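Local coordinates for protein beta-1,4-mannanase (Caldicellulosiruptor saccharolyticus, PDB 1PMH) that binds mannohexaose as the carbohydrate-binding module of a beta-1,4-mannanase, and so probably directs the enzyme to mannan chains, at residues V8-F11 and V16-F19; L48-E53 and G63-W68; E88-Y93 and V130-K135; D111-L116 and V159-G164. All blocks are in the same frame, centred on the assembly; numbering follows the deposited sequence. Where two conformers were deposited one is given.

Contact 1: V8-F11 and V16-F19; sequences VLDF and VMSF. With CA (calcium ion), chain C; EDO (1,2-ethanediol), chain G.
M17, a selenomethionine, lays its tip across the backbone of L9 to F11. Its chain is extended beyond CG (chi2 -171°), which carries SE to 3.6 Å from L9 CA and 3.5 Å from F11 N. That nitrogen is buried here and has no hydrogen-bond partner. The same SE makes an oblique Met-aromatic contact with F11, 4.8 Å from the ring centroid. The methyl CE lies beside the carboxylate, 3.6 Å from D10 OD1. The rings of F11 and F19 are inclined at 55° and meet obliquely. F19 CD1 meets the edge of the F11 ring, 3.7 Å from F11 CE1. V16 O lies there too. L9 CD1 sits obliquely against F19 CE1 at 3.8 Å. A type I' turn from V16 to F19 folds over the end of strand 7-9 of the jellyroll sandwich. D10 O binds the calcium ion at 2.4 Å, in a site completed by E12, N44, Y46, D176 and water. With F11 cut back to an alanine, a gap is likely to open between M17 and F19, and SE would lose its aromatic partner. On the far side of the turn, M17 O accepts a hydrogen bond from T67 OG1.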
loop_
_atom_site.group_PDB
_atom_site.type_symbol
_atom_site.label_atom_id
_atom_site.label_comp_id
_atom_site.label_asym_id
_atom_site.label_seq_id
_atom_site.Cartn_x
_atom_site.Cartn_y
_atom_site.Cartn_z
ATOM N N VAL A 8 -4.379 -12.837 -3.038
ATOM C CA VAL A 8 -5.370 -11.805 -2.782
ATOM C C VAL A 8 -5.302 -11.393 -1.312
ATOM O O VAL A 8 -5.752 -12.104 -0.400
ATOM C CB VAL A 8 -6.789 -12.330 -3.076
ATOM C CG1 VAL A 8 -7.830 -11.275 -2.833
ATOM C CG2 VAL A 8 -6.836 -12.725 -4.552
ATOM N N LEU A 9 -4.737 -10.217 -1.059
ATOM C CA LEU A 9 -4.585 -9.640 0.277
ATOM C C LEU A 9 -5.676 -8.573 0.424
ATOM O O LEU A 9 -5.485 -7.383 0.187
ATOM C CB LEU A 9 -3.171 -9.106 0.444
ATOM C CG LEU A 9 -2.034 -10.040 0.032
ATOM C CD1 LEU A 9 -0.684 -9.433 0.348
ATOM C CD2 LEU A 9 -2.158 -11.377 0.754
ATOM N N ASP A 10 -6.837 -9.067 0.830
ATOM C CA ASP A 10 -8.062 -8.276 0.917
ATOM C C ASP A 10 -8.505 -7.981 2.354
ATOM O O ASP A 10 -9.509 -7.306 2.552
ATOM C CB ASP A 10 -9.221 -8.894 0.137
ATOM C CG ASP A 10 -9.599 -10.272 0.590
ATOM O OD1 ASP A 10 -9.092 -10.759 1.618
ATOM O OD2 ASP A 10 -10.429 -10.901 -0.111
ATOM N N PHE A 11 -7.777 -8.519 3.322
ATOM C CA PHE A 11 -7.999 -8.339 4.749
ATOM C C PHE A 11 -9.334 -8.934 5.194
ATOM O O PHE A 11 -9.762 -8.673 6.321
ATOM C CB PHE A 11 -7.816 -6.872 5.159
ATOM C CG PHE A 11 -6.504 -6.347 4.632
ATOM C CD1 PHE A 11 -5.319 -6.721 5.259
ATOM C CD2 PHE A 11 -6.443 -5.610 3.461
ATOM C CE1 PHE A 11 -4.099 -6.370 4.725
ATOM C CE2 PHE A 11 -5.197 -5.257 2.904
ATOM C CZ PHE A 11 -4.049 -5.623 3.541
ATOM N N VAL A 16 -4.458 -8.344 9.698
ATOM C CA VAL A 16 -3.526 -7.564 8.903
ATOM C C VAL A 16 -2.739 -8.362 7.885
ATOM O O VAL A 16 -1.928 -7.786 7.167
ATOM C CB VAL A 16 -2.544 -6.737 9.760
ATOM C CG1 VAL A 16 -3.275 -5.736 10.624
ATOM C CG2 VAL A 16 -1.618 -7.611 10.576
HETATM N N MSE A 17 -2.929 -9.686 7.815
HETATM C CA MSE A 17 -2.302 -10.476 6.766
HETATM C C MSE A 17 -0.775 -10.252 6.672
HETATM O O MSE A 17 -0.206 -10.057 5.596
HETATM C CB MSE A 17 -2.965 -10.303 5.399
HETATM C CG MSE A 17 -4.406 -10.703 5.435
HETATM SE SE MSE A 17 -5.151 -10.742 3.665
HETATM C CE MSE A 17 -6.651 -11.997 4.003
ATOM N N SER A 18 -0.199 -10.241 7.861
ATOM C CA SER A 18 1.241 -10.129 7.998
ATOM C C SER A 18 1.841 -8.772 7.683
ATOM O O SER A 18 3.031 -8.599 7.841
ATOM C CB SER A 18 1.998 -11.258 7.249
ATOM O OG SER A 18 1.563 -12.520 7.750
ATOM N N PHE A 19 1.039 -7.796 7.356
ATOM C CA PHE A 19 1.580 -6.459 7.145
ATOM C C PHE A 19 2.069 -5.858 8.432
ATOM O O PHE A 19 1.396 -5.911 9.463
ATOM C CB PHE A 19 0.567 -5.524 6.488
ATOM C CG PHE A 19 0.385 -5.723 5.013
ATOM C CD1 PHE A 19 -0.464 -6.670 4.474
ATOM C CD2 PHE A 19 1.031 -4.895 4.147
ATOM C CE1 PHE A 19 -0.581 -6.779 3.092
ATOM C CE2 PHE A 19 0.821 -4.984 2.797
ATOM C CZ PHE A 19 0.017 -5.928 2.283
HETATM CA CA CA C . -11.133 -5.645 2.166
HETATM C C1 EDO G . 6.315 -7.545 7.439
HETATM O O1 EDO G . 7.397 -7.648 6.528
HETATM C C2 EDO G . 5.882 -8.849 8.092
HETATM O O2 EDO G . 5.266 -9.790 7.245
HETATM O O HOH W 1 -11.642 -6.529 0.081
#

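Contact 2: L48-E53 and G63-W68; sequences LRLDVE and GDLGTW. With EDO (1,2-ethanediol), chain G.
L65 meets L48 and L50 through methyl groups alone, and the flat groups of the two strands lie away from this meeting. The guanidinium of R49 has D51 at its edge, nearly in plane. It grips one oxygen side-on: R49 NE and R49 NH2 each reach D51 OD1 at 2.9 Å, on the syn side of the carboxylate, somewhat out of its plane. R49 NH1 makes a second salt bridge, to D38, which should limit turning of the guanidinium. The indole of W68 has O2 of an ethanediol at its edge, and W68 N donates to that O2 at 3.2 Å. The diol, probably a leftover of crystallisation, crowds a carbonyl in the model, so this bond is less sure. Strands 47-53 and 61-68 belong to different sheets of the jellyroll beta-sandwich, so their side chains meet in the core, with no hydrogen bond across. Tip to tip, L65 CD2 is 4.0 Å from L48 CD2 and 3.9 Å from L50 CD2, so one methyl serves both neighbours. L65 CG stands anti to its own N (chi1 177°), and chi2 of 78° turns CD2 toward the pair. F162 packs on L50, L175 on L65, F11 on L48.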
loop_
_atom_site.group_PDB
_atom_site.type_symbol
_atom_site.label_atom_id
_atom_site.label_comp_id
_atom_site.label_asym_id
_atom_site.label_seq_id
_atom_site.Cartn_x
_atom_site.Cartn_y
_atom_site.Cartn_z
ATOM N N LEU A 48 -6.800 -2.342 5.581
ATOM C CA LEU A 48 -5.620 -2.056 6.357
ATOM C C LEU A 48 -5.542 -0.581 6.612
ATOM O O LEU A 48 -5.417 0.199 5.684
ATOM C CB LEU A 48 -4.382 -2.601 5.670
ATOM C CG LEU A 48 -3.100 -2.632 6.514
ATOM C CD1 LEU A 48 -3.186 -3.735 7.548
ATOM C CD2 LEU A 48 -1.897 -2.783 5.626
ATOM N N ARG A 49 -5.532 -0.186 7.884
ATOM C CA ARG A 49 -5.417 1.203 8.281
ATOM C C ARG A 49 -3.992 1.518 8.724
ATOM O O ARG A 49 -3.473 0.873 9.666
ATOM C CB ARG A 49 -6.414 1.506 9.419
ATOM C CG ARG A 49 -6.341 2.945 9.911
ATOM C CD ARG A 49 -7.407 3.246 10.939
ATOM N NE ARG A 49 -7.154 4.540 11.568
ATOM C CZ ARG A 49 -8.048 5.413 11.945
ATOM N NH1 ARG A 49 -9.346 5.176 11.859
ATOM N NH2 ARG A 49 -7.595 6.520 12.500
ATOM N N LEU A 50 -3.395 2.530 8.121
ATOM C CA LEU A 50 -2.067 3.035 8.461
ATOM C C LEU A 50 -2.271 4.419 9.044
ATOM O O LEU A 50 -2.693 5.332 8.357
ATOM C CB LEU A 50 -1.215 3.123 7.201
ATOM C CG LEU A 50 -1.140 1.883 6.315
ATOM C CD1 LEU A 50 -0.348 2.176 5.037
ATOM C CD2 LEU A 50 -0.601 0.712 7.083
ATOM N N ASP A 51 -2.022 4.571 10.328
ATOM C CA ASP A 51 -2.057 5.924 10.933
ATOM C C ASP A 51 -0.726 6.562 10.720
ATOM O O ASP A 51 0.274 6.025 11.187
ATOM C CB ASP A 51 -2.408 5.803 12.414
ATOM C CG ASP A 51 -3.809 5.290 12.598
ATOM O OD1 ASP A 51 -4.727 5.992 12.106
ATOM O OD2 ASP A 51 -4.043 4.228 13.187
ATOM N N VAL A 52 -0.670 7.630 9.914
ATOM C CA VAL A 52 0.577 8.284 9.528
ATOM C C VAL A 52 0.618 9.694 10.121
ATOM O O VAL A 52 -0.407 10.333 10.395
ATOM C CB VAL A 52 0.813 8.299 8.003
ATOM C CG1 VAL A 52 0.606 6.964 7.419
ATOM C CG2 VAL A 52 -0.045 9.319 7.296
ATOM N N GLU A 53 1.850 10.162 10.259
ATOM C CA GLU A 53 2.148 11.539 10.574
ATOM C C GLU A 53 3.306 12.013 9.723
ATOM O O GLU A 53 4.373 11.415 9.758
ATOM C CB GLU A 53 2.495 11.708 12.055
ATOM C CG GLU A 53 1.492 11.145 13.051
ATOM C CD GLU A 53 1.879 11.404 14.489
ATOM O OE1 GLU A 53 2.779 12.232 14.736
ATOM O OE2 GLU A 53 1.235 10.799 15.372
ATOM N N GLY A 63 8.487 6.009 5.335
ATOM C CA GLY A 63 8.177 4.852 6.142
ATOM C C GLY A 63 7.956 3.681 5.206
ATOM O O GLY A 63 7.530 3.875 4.076
ATOM N N ASP A 64 8.245 2.479 5.670
ATOM C CA ASP A 64 8.195 1.280 4.859
ATOM C C ASP A 64 7.410 0.178 5.566
ATOM O O ASP A 64 7.698 -0.210 6.689
ATOM C CB ASP A 64 9.589 0.793 4.480
ATOM C CG ASP A 64 10.343 1.770 3.595
ATOM O OD1 ASP A 64 10.190 1.683 2.375
ATOM O OD2 ASP A 64 11.050 2.659 4.096
ATOM N N LEU A 65 6.390 -0.282 4.880
ATOM C CA LEU A 65 5.424 -1.285 5.314
ATOM C C LEU A 65 5.694 -2.537 4.496
ATOM O O LEU A 65 5.695 -2.464 3.297
ATOM C CB LEU A 65 4.023 -0.749 5.020
ATOM C CG LEU A 65 2.882 -1.677 5.340
ATOM C CD1 LEU A 65 2.560 -1.705 6.844
ATOM C CD2 LEU A 65 1.674 -1.249 4.520
ATOM N N GLY A 66 5.848 -3.682 5.138
ATOM C CA GLY A 66 6.081 -4.913 4.429
ATOM C C GLY A 66 5.106 -6.006 4.769
ATOM O O GLY A 66 4.530 -6.033 5.853
ATOM N N THR A 67 4.976 -6.971 3.864
ATOM C CA THR A 67 4.329 -8.226 4.155
ATOM C C THR A 67 5.121 -9.349 3.495
ATOM O O THR A 67 5.654 -9.166 2.415
ATOM C CB THR A 67 2.837 -8.254 3.758
ATOM O OG1 THR A 67 2.222 -9.433 4.285
ATOM C CG2 THR A 67 2.638 -8.234 2.265
ATOM N N TRP A 68 5.165 -10.493 4.145
ATOM C CA TRP A 68 5.719 -11.678 3.575
ATOM C C TRP A 68 4.587 -12.470 3.020
ATOM O O TRP A 68 3.599 -12.772 3.704
ATOM C CB TRP A 68 6.454 -12.493 4.653
ATOM C CG TRP A 68 7.757 -11.881 5.027
ATOM C CD1 TRP A 68 8.034 -11.135 6.143
ATOM C CD2 TRP A 68 8.972 -11.965 4.311
ATOM N NE1 TRP A 68 9.341 -10.739 6.154
ATOM C CE2 TRP A 68 9.951 -11.239 5.036
ATOM C CE3 TRP A 68 9.356 -12.613 3.119
ATOM C CZ2 TRP A 68 11.266 -11.132 4.597
ATOM C CZ3 TRP A 68 10.658 -12.515 2.704
ATOM C CH2 TRP A 68 11.593 -11.749 3.415
HETATM C C1 EDO G . 6.315 -7.545 7.439
HETATM O O1 EDO G . 7.397 -7.648 6.528
HETATM C C2 EDO G . 5.882 -8.849 8.092
HETATM O O2 EDO G . 5.266 -9.790 7.245
#

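Contact 3: E88-Y93 and V130-K135; sequences EMFIPY and VKINGK
F90 and I132 make the apolar half of this contact. The methyl I132 CD1 comes to 3.8 Å from F90 CE2 and 3.9 Å from F90 CD2. It approaches the ring obliquely, and the two side chains cross at about a right angle. I132 CG1 lies anti to its carbonyl carbon (chi1 -59°), and the extended chi2 of 170° pushes CD1 out to the ring. The second touch is of similar extent. K135 bends at chi3 and chi4 and brings K135 NZ to 3.9 Å from P92 CB, a van der Waals approach only.

The turn behind I132 and K135 sets their places. I132 N donates to K135 O at 2.9 Å, and K135 N returns a bond to I132 O at 3.1 Å. They close a two-residue beta hairpin, a type I' turn with N133 and G134 at its corners. N133 ND2 ties the turn to the carbonyls of D38 and Q40. On the other segment, P92 ends strand 84-92 and is the N-cap residue of helix 93-98. Strand 84-92 pairs with strand 135-145, which also pairs with strand 128-132, so the two segments are separated by one strand in the same sheet. V139 of that middle strand packs on F90. L39 and R41 also touch the F90 side chain.

No hydrogen bond or salt bridge crosses between the segments. Their join therefore rests on one methyl-ring contact and on the lysine end near the proline. The directional bonds that fix the geometry lie in the hairpin and the sheet.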
loop_
_atom_site.group_PDB
_atom_site.type_symbol
_atom_site.label_atom_id
_atom_site.label_comp_id
_atom_site.label_asym_id
_atom_site.label_seq_id
_atom_site.Cartn_x
_atom_site.Cartn_y
_atom_site.Cartn_z
ATOM N N GLU A 88 -5.490 -0.846 -3.957
ATOM C CA GLU A 88 -6.319 0.332 -3.769
ATOM C C GLU A 88 -5.847 1.024 -2.498
ATOM O O GLU A 88 -5.645 0.392 -1.470
ATOM C CB GLU A 88 -7.808 -0.059 -3.630
ATOM C CG GLU A 88 -8.388 -0.740 -4.862
ATOM C CD GLU A 88 -9.854 -1.123 -4.734
ATOM O OE1 GLU A 88 -10.659 -0.196 -4.634
ATOM O OE2 GLU A 88 -10.186 -2.330 -4.827
HETATM N N MSE A 89 -5.771 2.340 -2.589
HETATM C CA MSE A 89 -5.335 3.199 -1.494
HETATM C C MSE A 89 -6.365 4.279 -1.291
HETATM O O MSE A 89 -6.851 4.853 -2.263
HETATM C CB MSE A 89 -3.987 3.764 -1.891
HETATM C CG MSE A 89 -3.373 4.650 -0.904
HETATM SE SE MSE A 89 -1.730 5.451 -1.607
HETATM C CE MSE A 89 -0.884 4.059 -2.034
ATOM N N PHE A 90 -6.686 4.586 -0.030
ATOM C CA PHE A 90 -7.763 5.500 0.326
ATOM C C PHE A 90 -7.229 6.518 1.328
ATOM O O PHE A 90 -6.691 6.120 2.356
ATOM C CB PHE A 90 -8.963 4.774 0.978
ATOM C CG PHE A 90 -9.489 3.606 0.173
ATOM C CD1 PHE A 90 -8.835 2.409 0.142
ATOM C CD2 PHE A 90 -10.668 3.731 -0.522
ATOM C CE1 PHE A 90 -9.279 1.362 -0.626
ATOM C CE2 PHE A 90 -11.131 2.675 -1.300
ATOM C CZ PHE A 90 -10.413 1.511 -1.349
ATOM N N ILE A 91 -7.485 7.796 1.087
ATOM C CA ILE A 91 -7.091 8.834 2.040
ATOM C C ILE A 91 -8.315 9.722 2.241
ATOM O O ILE A 91 -8.870 10.223 1.273
ATOM C CB ILE A 91 -5.903 9.694 1.554
ATOM C CG1 ILE A 91 -4.779 8.842 0.946
ATOM C CG2 ILE A 91 -5.407 10.515 2.719
ATOM C CD1 ILE A 91 -4.815 8.661 -0.565
ATOM N N PRO A 92 -8.745 9.956 3.491
ATOM C CA PRO A 92 -9.891 10.863 3.751
ATOM C C PRO A 92 -9.683 12.181 2.993
ATOM O O PRO A 92 -8.713 12.898 3.214
ATOM C CB PRO A 92 -9.836 11.052 5.255
ATOM C CG PRO A 92 -9.206 9.871 5.764
ATOM C CD PRO A 92 -8.235 9.398 4.761
ATOM N N TYR A 93 -10.650 12.548 2.163
ATOM C CA TYR A 93 -10.515 13.641 1.241
ATOM C C TYR A 93 -10.444 14.970 1.913
ATOM O O TYR A 93 -9.577 15.785 1.593
ATOM C CB TYR A 93 -11.642 13.630 0.213
ATOM C CG TYR A 93 -11.541 14.735 -0.803
ATOM C CD1 TYR A 93 -10.828 14.578 -1.990
ATOM C CD2 TYR A 93 -12.104 15.982 -0.541
ATOM C CE1 TYR A 93 -10.720 15.618 -2.880
ATOM C CE2 TYR A 93 -11.988 17.024 -1.436
ATOM C CZ TYR A 93 -11.280 16.836 -2.599
ATOM O OH TYR A 93 -11.143 17.870 -3.500
ATOM N N VAL A 130 -14.355 9.256 -3.983
ATOM C CA VAL A 130 -15.405 8.269 -3.735
ATOM C C VAL A 130 -15.970 8.485 -2.346
ATOM O O VAL A 130 -15.208 8.688 -1.406
ATOM C CB VAL A 130 -14.790 6.865 -3.913
ATOM C CG1 VAL A 130 -15.827 5.778 -3.678
ATOM C CG2 VAL A 130 -14.269 6.677 -5.334
ATOM N N LYS A 131 -17.265 8.324 -2.155
ATOM C CA LYS A 131 -17.870 8.383 -0.847
ATOM C C LYS A 131 -18.131 6.967 -0.304
ATOM O O LYS A 131 -18.761 6.161 -0.995
ATOM C CB LYS A 131 -19.200 9.165 -0.836
ATOM C CG LYS A 131 -19.729 9.522 0.554
ATOM C CD LYS A 131 -21.068 10.224 0.665
ATOM C CE LYS A 131 -21.091 11.544 -0.088
ATOM N NZ LYS A 131 -20.206 12.596 0.452
ATOM N N ILE A 132 -17.622 6.701 0.891
ATOM C CA ILE A 132 -17.746 5.426 1.596
ATOM C C ILE A 132 -18.164 5.721 3.023
ATOM O O ILE A 132 -17.520 6.497 3.691
ATOM C CB ILE A 132 -16.411 4.688 1.566
ATOM C CG1 ILE A 132 -15.923 4.406 0.146
ATOM C CG2 ILE A 132 -16.572 3.425 2.438
ATOM C CD1 ILE A 132 -14.485 3.889 0.060
ATOM N N ASN A 133 -19.288 5.182 3.475
ATOM C CA ASN A 133 -19.754 5.407 4.863
ATOM C C ASN A 133 -19.813 6.855 5.262
ATOM O O ASN A 133 -19.392 7.232 6.370
ATOM C CB ASN A 133 -19.034 4.557 5.884
ATOM C CG ASN A 133 -19.184 3.104 5.588
ATOM O OD1 ASN A 133 -20.316 2.761 5.150
ATOM N ND2 ASN A 133 -18.235 2.282 5.726
ATOM N N GLY A 134 -20.408 7.682 4.433
ATOM C CA GLY A 134 -20.671 9.062 4.780
ATOM C C GLY A 134 -19.452 9.932 4.673
ATOM O O GLY A 134 -19.593 11.091 5.000
ATOM N N LYS A 135 -18.316 9.441 4.161
ATOM C CA LYS A 135 -17.116 10.242 4.106
ATOM C C LYS A 135 -16.517 10.096 2.721
ATOM O O LYS A 135 -16.477 9.027 2.145
ATOM C CB LYS A 135 -16.128 9.729 5.164
ATOM C CG LYS A 135 -14.898 10.547 5.389
ATOM C CD LYS A 135 -14.222 10.209 6.734
ATOM C CE LYS A 135 -13.811 11.472 7.486
ATOM N NZ LYS A 135 -13.208 12.541 6.612
#

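Contact 4: D111-L116 and V159-G164; sequences DGWKEL and VFQFAG. With BMA (beta-D-mannopyranose), chain B; BMA (beta-D-mannopyranose), chain D.
An amide nitrogen lies beside an indole without bonding to it: Q161 NE2 is 3.5 Å from W113 CZ2, set obliquely to the ring. The amide and ring planes differ by 29°. NE2 spends its hydrogens elsewhere. One goes to O3 of the chain D mannose, 3.0 Å from Q161 NE2, and another to D64 OD1. Q161 OE1 accepts from O2 of the same sugar at 2.6 Å, so the amide grips adjacent hydroxyls with both ends. W113 turns one face to the chain B mannose, whose C5 sits over the ring centre, 3.5 Å from W113 CD2. The sugar carbons C1, C3 and C5 all face the indole. This is the CH-pi platform common in carbohydrate-binding modules, here in the mannohexaose site of a CBM27 jellyroll. Chi1 of W113 (-173°) points the ring away from its own N and toward strand 153-165, where V159 CG1 is 4.1 Å from W113 CZ3. In the ring plane, W113 NE1 donates to the anti lone pair of E115 OE2 at 3.0 Å. With a leucine here, the chain B mannose is likely to lose its stacking platform and E115 OE2 its N-H donor. K106 forms a salt bridge with that oxygen.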
loop_
_atom_site.group_PDB
_atom_site.type_symbol
_atom_site.label_atom_id
_atom_site.label_comp_id
_atom_site.label_asym_id
_atom_site.label_seq_id
_atom_site.Cartn_x
_atom_site.Cartn_y
_atom_site.Cartn_z
ATOM N N ASP A 111 13.571 -7.953 -3.205
ATOM C CA ASP A 111 14.615 -8.873 -3.622
ATOM C C ASP A 111 15.622 -7.993 -4.361
ATOM O O ASP A 111 15.354 -7.499 -5.467
ATOM C CB ASP A 111 14.092 -9.951 -4.539
ATOM C CG ASP A 111 15.158 -10.998 -4.828
ATOM O OD1 ASP A 111 16.242 -10.577 -5.293
ATOM O OD2 ASP A 111 14.882 -12.192 -4.642
ATOM N N GLY A 112 16.660 -7.575 -3.648
ATOM C CA GLY A 112 17.540 -6.516 -4.092
ATOM C C GLY A 112 16.862 -5.168 -4.230
ATOM O O GLY A 112 17.447 -4.277 -4.859
ATOM N N TRP A 113 15.680 -4.991 -3.633
ATOM C CA TRP A 113 14.874 -3.763 -3.702
ATOM C C TRP A 113 14.542 -3.416 -5.155
ATOM O O TRP A 113 15.185 -2.606 -5.807
ATOM C CB TRP A 113 15.540 -2.588 -2.993
ATOM C CG TRP A 113 14.651 -1.372 -2.899
ATOM C CD1 TRP A 113 14.629 -0.289 -3.759
ATOM C CD2 TRP A 113 13.708 -1.099 -1.898
ATOM N NE1 TRP A 113 13.692 0.638 -3.363
ATOM C CE2 TRP A 113 13.146 0.177 -2.199
ATOM C CE3 TRP A 113 13.317 -1.783 -0.742
ATOM C CZ2 TRP A 113 12.178 0.762 -1.371
ATOM C CZ3 TRP A 113 12.339 -1.186 0.056
ATOM C CH2 TRP A 113 11.813 0.051 -0.286
ATOM N N LYS A 114 13.496 -4.037 -5.681
ATOM C CA LYS A 114 13.034 -3.858 -7.040
ATOM C C LYS A 114 11.750 -3.064 -7.057
ATOM O O LYS A 114 10.695 -3.547 -6.657
ATOM C CB LYS A 114 12.815 -5.247 -7.638
ATOM C CG LYS A 114 12.462 -5.258 -9.094
ATOM C CD LYS A 114 13.583 -4.712 -9.946
ATOM C CE LYS A 114 13.171 -4.760 -11.394
ATOM N NZ LYS A 114 14.136 -4.135 -12.341
ATOM N N GLU A 115 11.836 -1.820 -7.450
ATOM C CA GLU A 115 10.674 -0.977 -7.556
ATOM C C GLU A 115 9.843 -1.414 -8.749
ATOM O O GLU A 115 10.339 -1.489 -9.867
ATOM C CB GLU A 115 11.061 0.495 -7.672
ATOM C CG GLU A 115 11.879 0.933 -6.464
ATOM C CD GLU A 115 12.307 2.375 -6.370
ATOM O OE1 GLU A 115 11.762 3.151 -7.141
ATOM O OE2 GLU A 115 13.105 2.715 -5.478
ATOM N N LEU A 116 8.566 -1.658 -8.493
ATOM C CA LEU A 116 7.608 -1.920 -9.532
ATOM C C LEU A 116 6.952 -0.683 -10.064
ATOM O O LEU A 116 6.630 -0.599 -11.255
ATOM C CB LEU A 116 6.519 -2.887 -9.057
ATOM C CG LEU A 116 7.007 -4.221 -8.467
ATOM C CD1 LEU A 116 5.779 -5.038 -8.123
ATOM C CD2 LEU A 116 7.976 -4.924 -9.404
ATOM N N VAL A 159 6.729 -4.599 -0.344
ATOM C CA VAL A 159 6.890 -3.397 0.436
ATOM C C VAL A 159 6.131 -2.256 -0.215
ATOM O O VAL A 159 6.241 -2.033 -1.423
ATOM C CB VAL A 159 8.355 -3.036 0.628
ATOM C CG1 VAL A 159 8.515 -1.704 1.362
ATOM C CG2 VAL A 159 9.096 -4.153 1.367
ATOM N N PHE A 160 5.384 -1.545 0.626
ATOM C CA PHE A 160 4.810 -0.261 0.280
ATOM C C PHE A 160 5.568 0.813 1.055
ATOM O O PHE A 160 5.617 0.769 2.272
ATOM C CB PHE A 160 3.338 -0.160 0.641
ATOM C CG PHE A 160 2.449 -0.973 -0.242
ATOM C CD1 PHE A 160 2.365 -2.318 -0.085
ATOM C CD2 PHE A 160 1.678 -0.358 -1.235
ATOM C CE1 PHE A 160 1.548 -3.121 -0.908
ATOM C CE2 PHE A 160 0.864 -1.105 -2.042
ATOM C CZ PHE A 160 0.828 -2.478 -1.846
ATOM N N GLN A 161 6.206 1.727 0.313
ATOM C CA GLN A 161 6.880 2.853 0.887
ATOM C C GLN A 161 5.981 4.075 0.761
ATOM O O GLN A 161 5.408 4.293 -0.279
ATOM C CB GLN A 161 8.211 3.093 0.205
ATOM C CG GLN A 161 8.977 4.257 0.811
ATOM C CD GLN A 161 10.332 4.387 0.152
ATOM O OE1 GLN A 161 10.539 5.268 -0.704
ATOM N NE2 GLN A 161 11.254 3.530 0.511
ATOM N N PHE A 162 5.899 4.868 1.834
ATOM C CA PHE A 162 5.208 6.130 1.829
ATOM C C PHE A 162 6.200 7.186 2.231
ATOM O O PHE A 162 6.968 6.981 3.169
ATOM C CB PHE A 162 4.048 6.106 2.825
ATOM C CG PHE A 162 2.987 5.140 2.477
ATOM C CD1 PHE A 162 3.059 3.814 2.865
ATOM C CD2 PHE A 162 1.873 5.554 1.737
ATOM C CE1 PHE A 162 2.073 2.917 2.478
ATOM C CE2 PHE A 162 0.911 4.613 1.355
ATOM C CZ PHE A 162 1.014 3.342 1.762
ATOM N N ALA A 163 6.142 8.360 1.620
ATOM C CA ALA A 163 7.039 9.442 2.033
ATOM C C ALA A 163 6.331 10.766 1.922
ATOM O O ALA A 163 5.921 11.191 0.848
ATOM C CB ALA A 163 8.334 9.474 1.197
ATOM N N GLY A 164 6.195 11.436 3.057
ATOM C CA GLY A 164 5.652 12.793 3.024
ATOM C C GLY A 164 6.606 13.736 2.288
ATOM O O GLY A 164 7.797 13.734 2.512
HETATM C C1 BMA B . 16.558 2.124 -1.349
HETATM C C2 BMA B . 17.972 1.551 -1.405
HETATM C C3 BMA B . 17.803 0.100 -1.044
HETATM C C4 BMA B . 17.103 -0.075 0.288
HETATM C C5 BMA B . 15.774 0.686 0.349
HETATM C C6 BMA B . 15.014 0.651 1.668
HETATM O O2 BMA B . 18.823 2.205 -0.502
HETATM O O3 BMA B . 19.084 -0.507 -1.060
HETATM O O4 BMA B . 16.776 -1.427 0.422
HETATM O O5 BMA B . 16.057 2.024 -0.032
HETATM O O6 BMA B . 15.814 1.120 2.718
HETATM C C1 BMA D . 14.488 6.707 -2.356
HETATM C C2 BMA D . 13.785 5.797 -1.396
HETATM C C3 BMA D . 14.811 4.791 -0.885
HETATM C C4 BMA D . 15.506 4.108 -2.076
HETATM C C5 BMA D . 16.023 5.122 -3.075
HETATM C C6 BMA D . 16.551 4.403 -4.305
HETATM O O2 BMA D . 12.743 5.121 -2.063
HETATM O O3 BMA D . 14.157 3.891 0.018
HETATM O O4 BMA D . 16.674 3.478 -1.629
HETATM O O5 BMA D . 15.000 5.993 -3.474
HETATM O O6 BMA D . 17.199 5.336 -5.095
#

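How the contacts relate
Contacts 1, 2 and 4 form a connected run through the beta-sandwich, and contact 3 lies farther out, on the sheet that does not carry contact 4. Contact 2 crosses between the two antiparallel sheets. Its centre is about 12 Å from those of contacts 1 and 4, and it touches both. F19 also touches F160, joining contacts 1 and 4. Strands 61-68 and 153-165 are neighbours in one sheet. Contact 3 has its centre about 24 Å from that of contact 4, though M89 and F162 still touch. Contacts 1 and 2 close in turn along the chain, before contacts 3 and 4, whose segments alternate. The centres of contacts 1 and 4 are about 17 Å apart, so metal and sugar sites are separate.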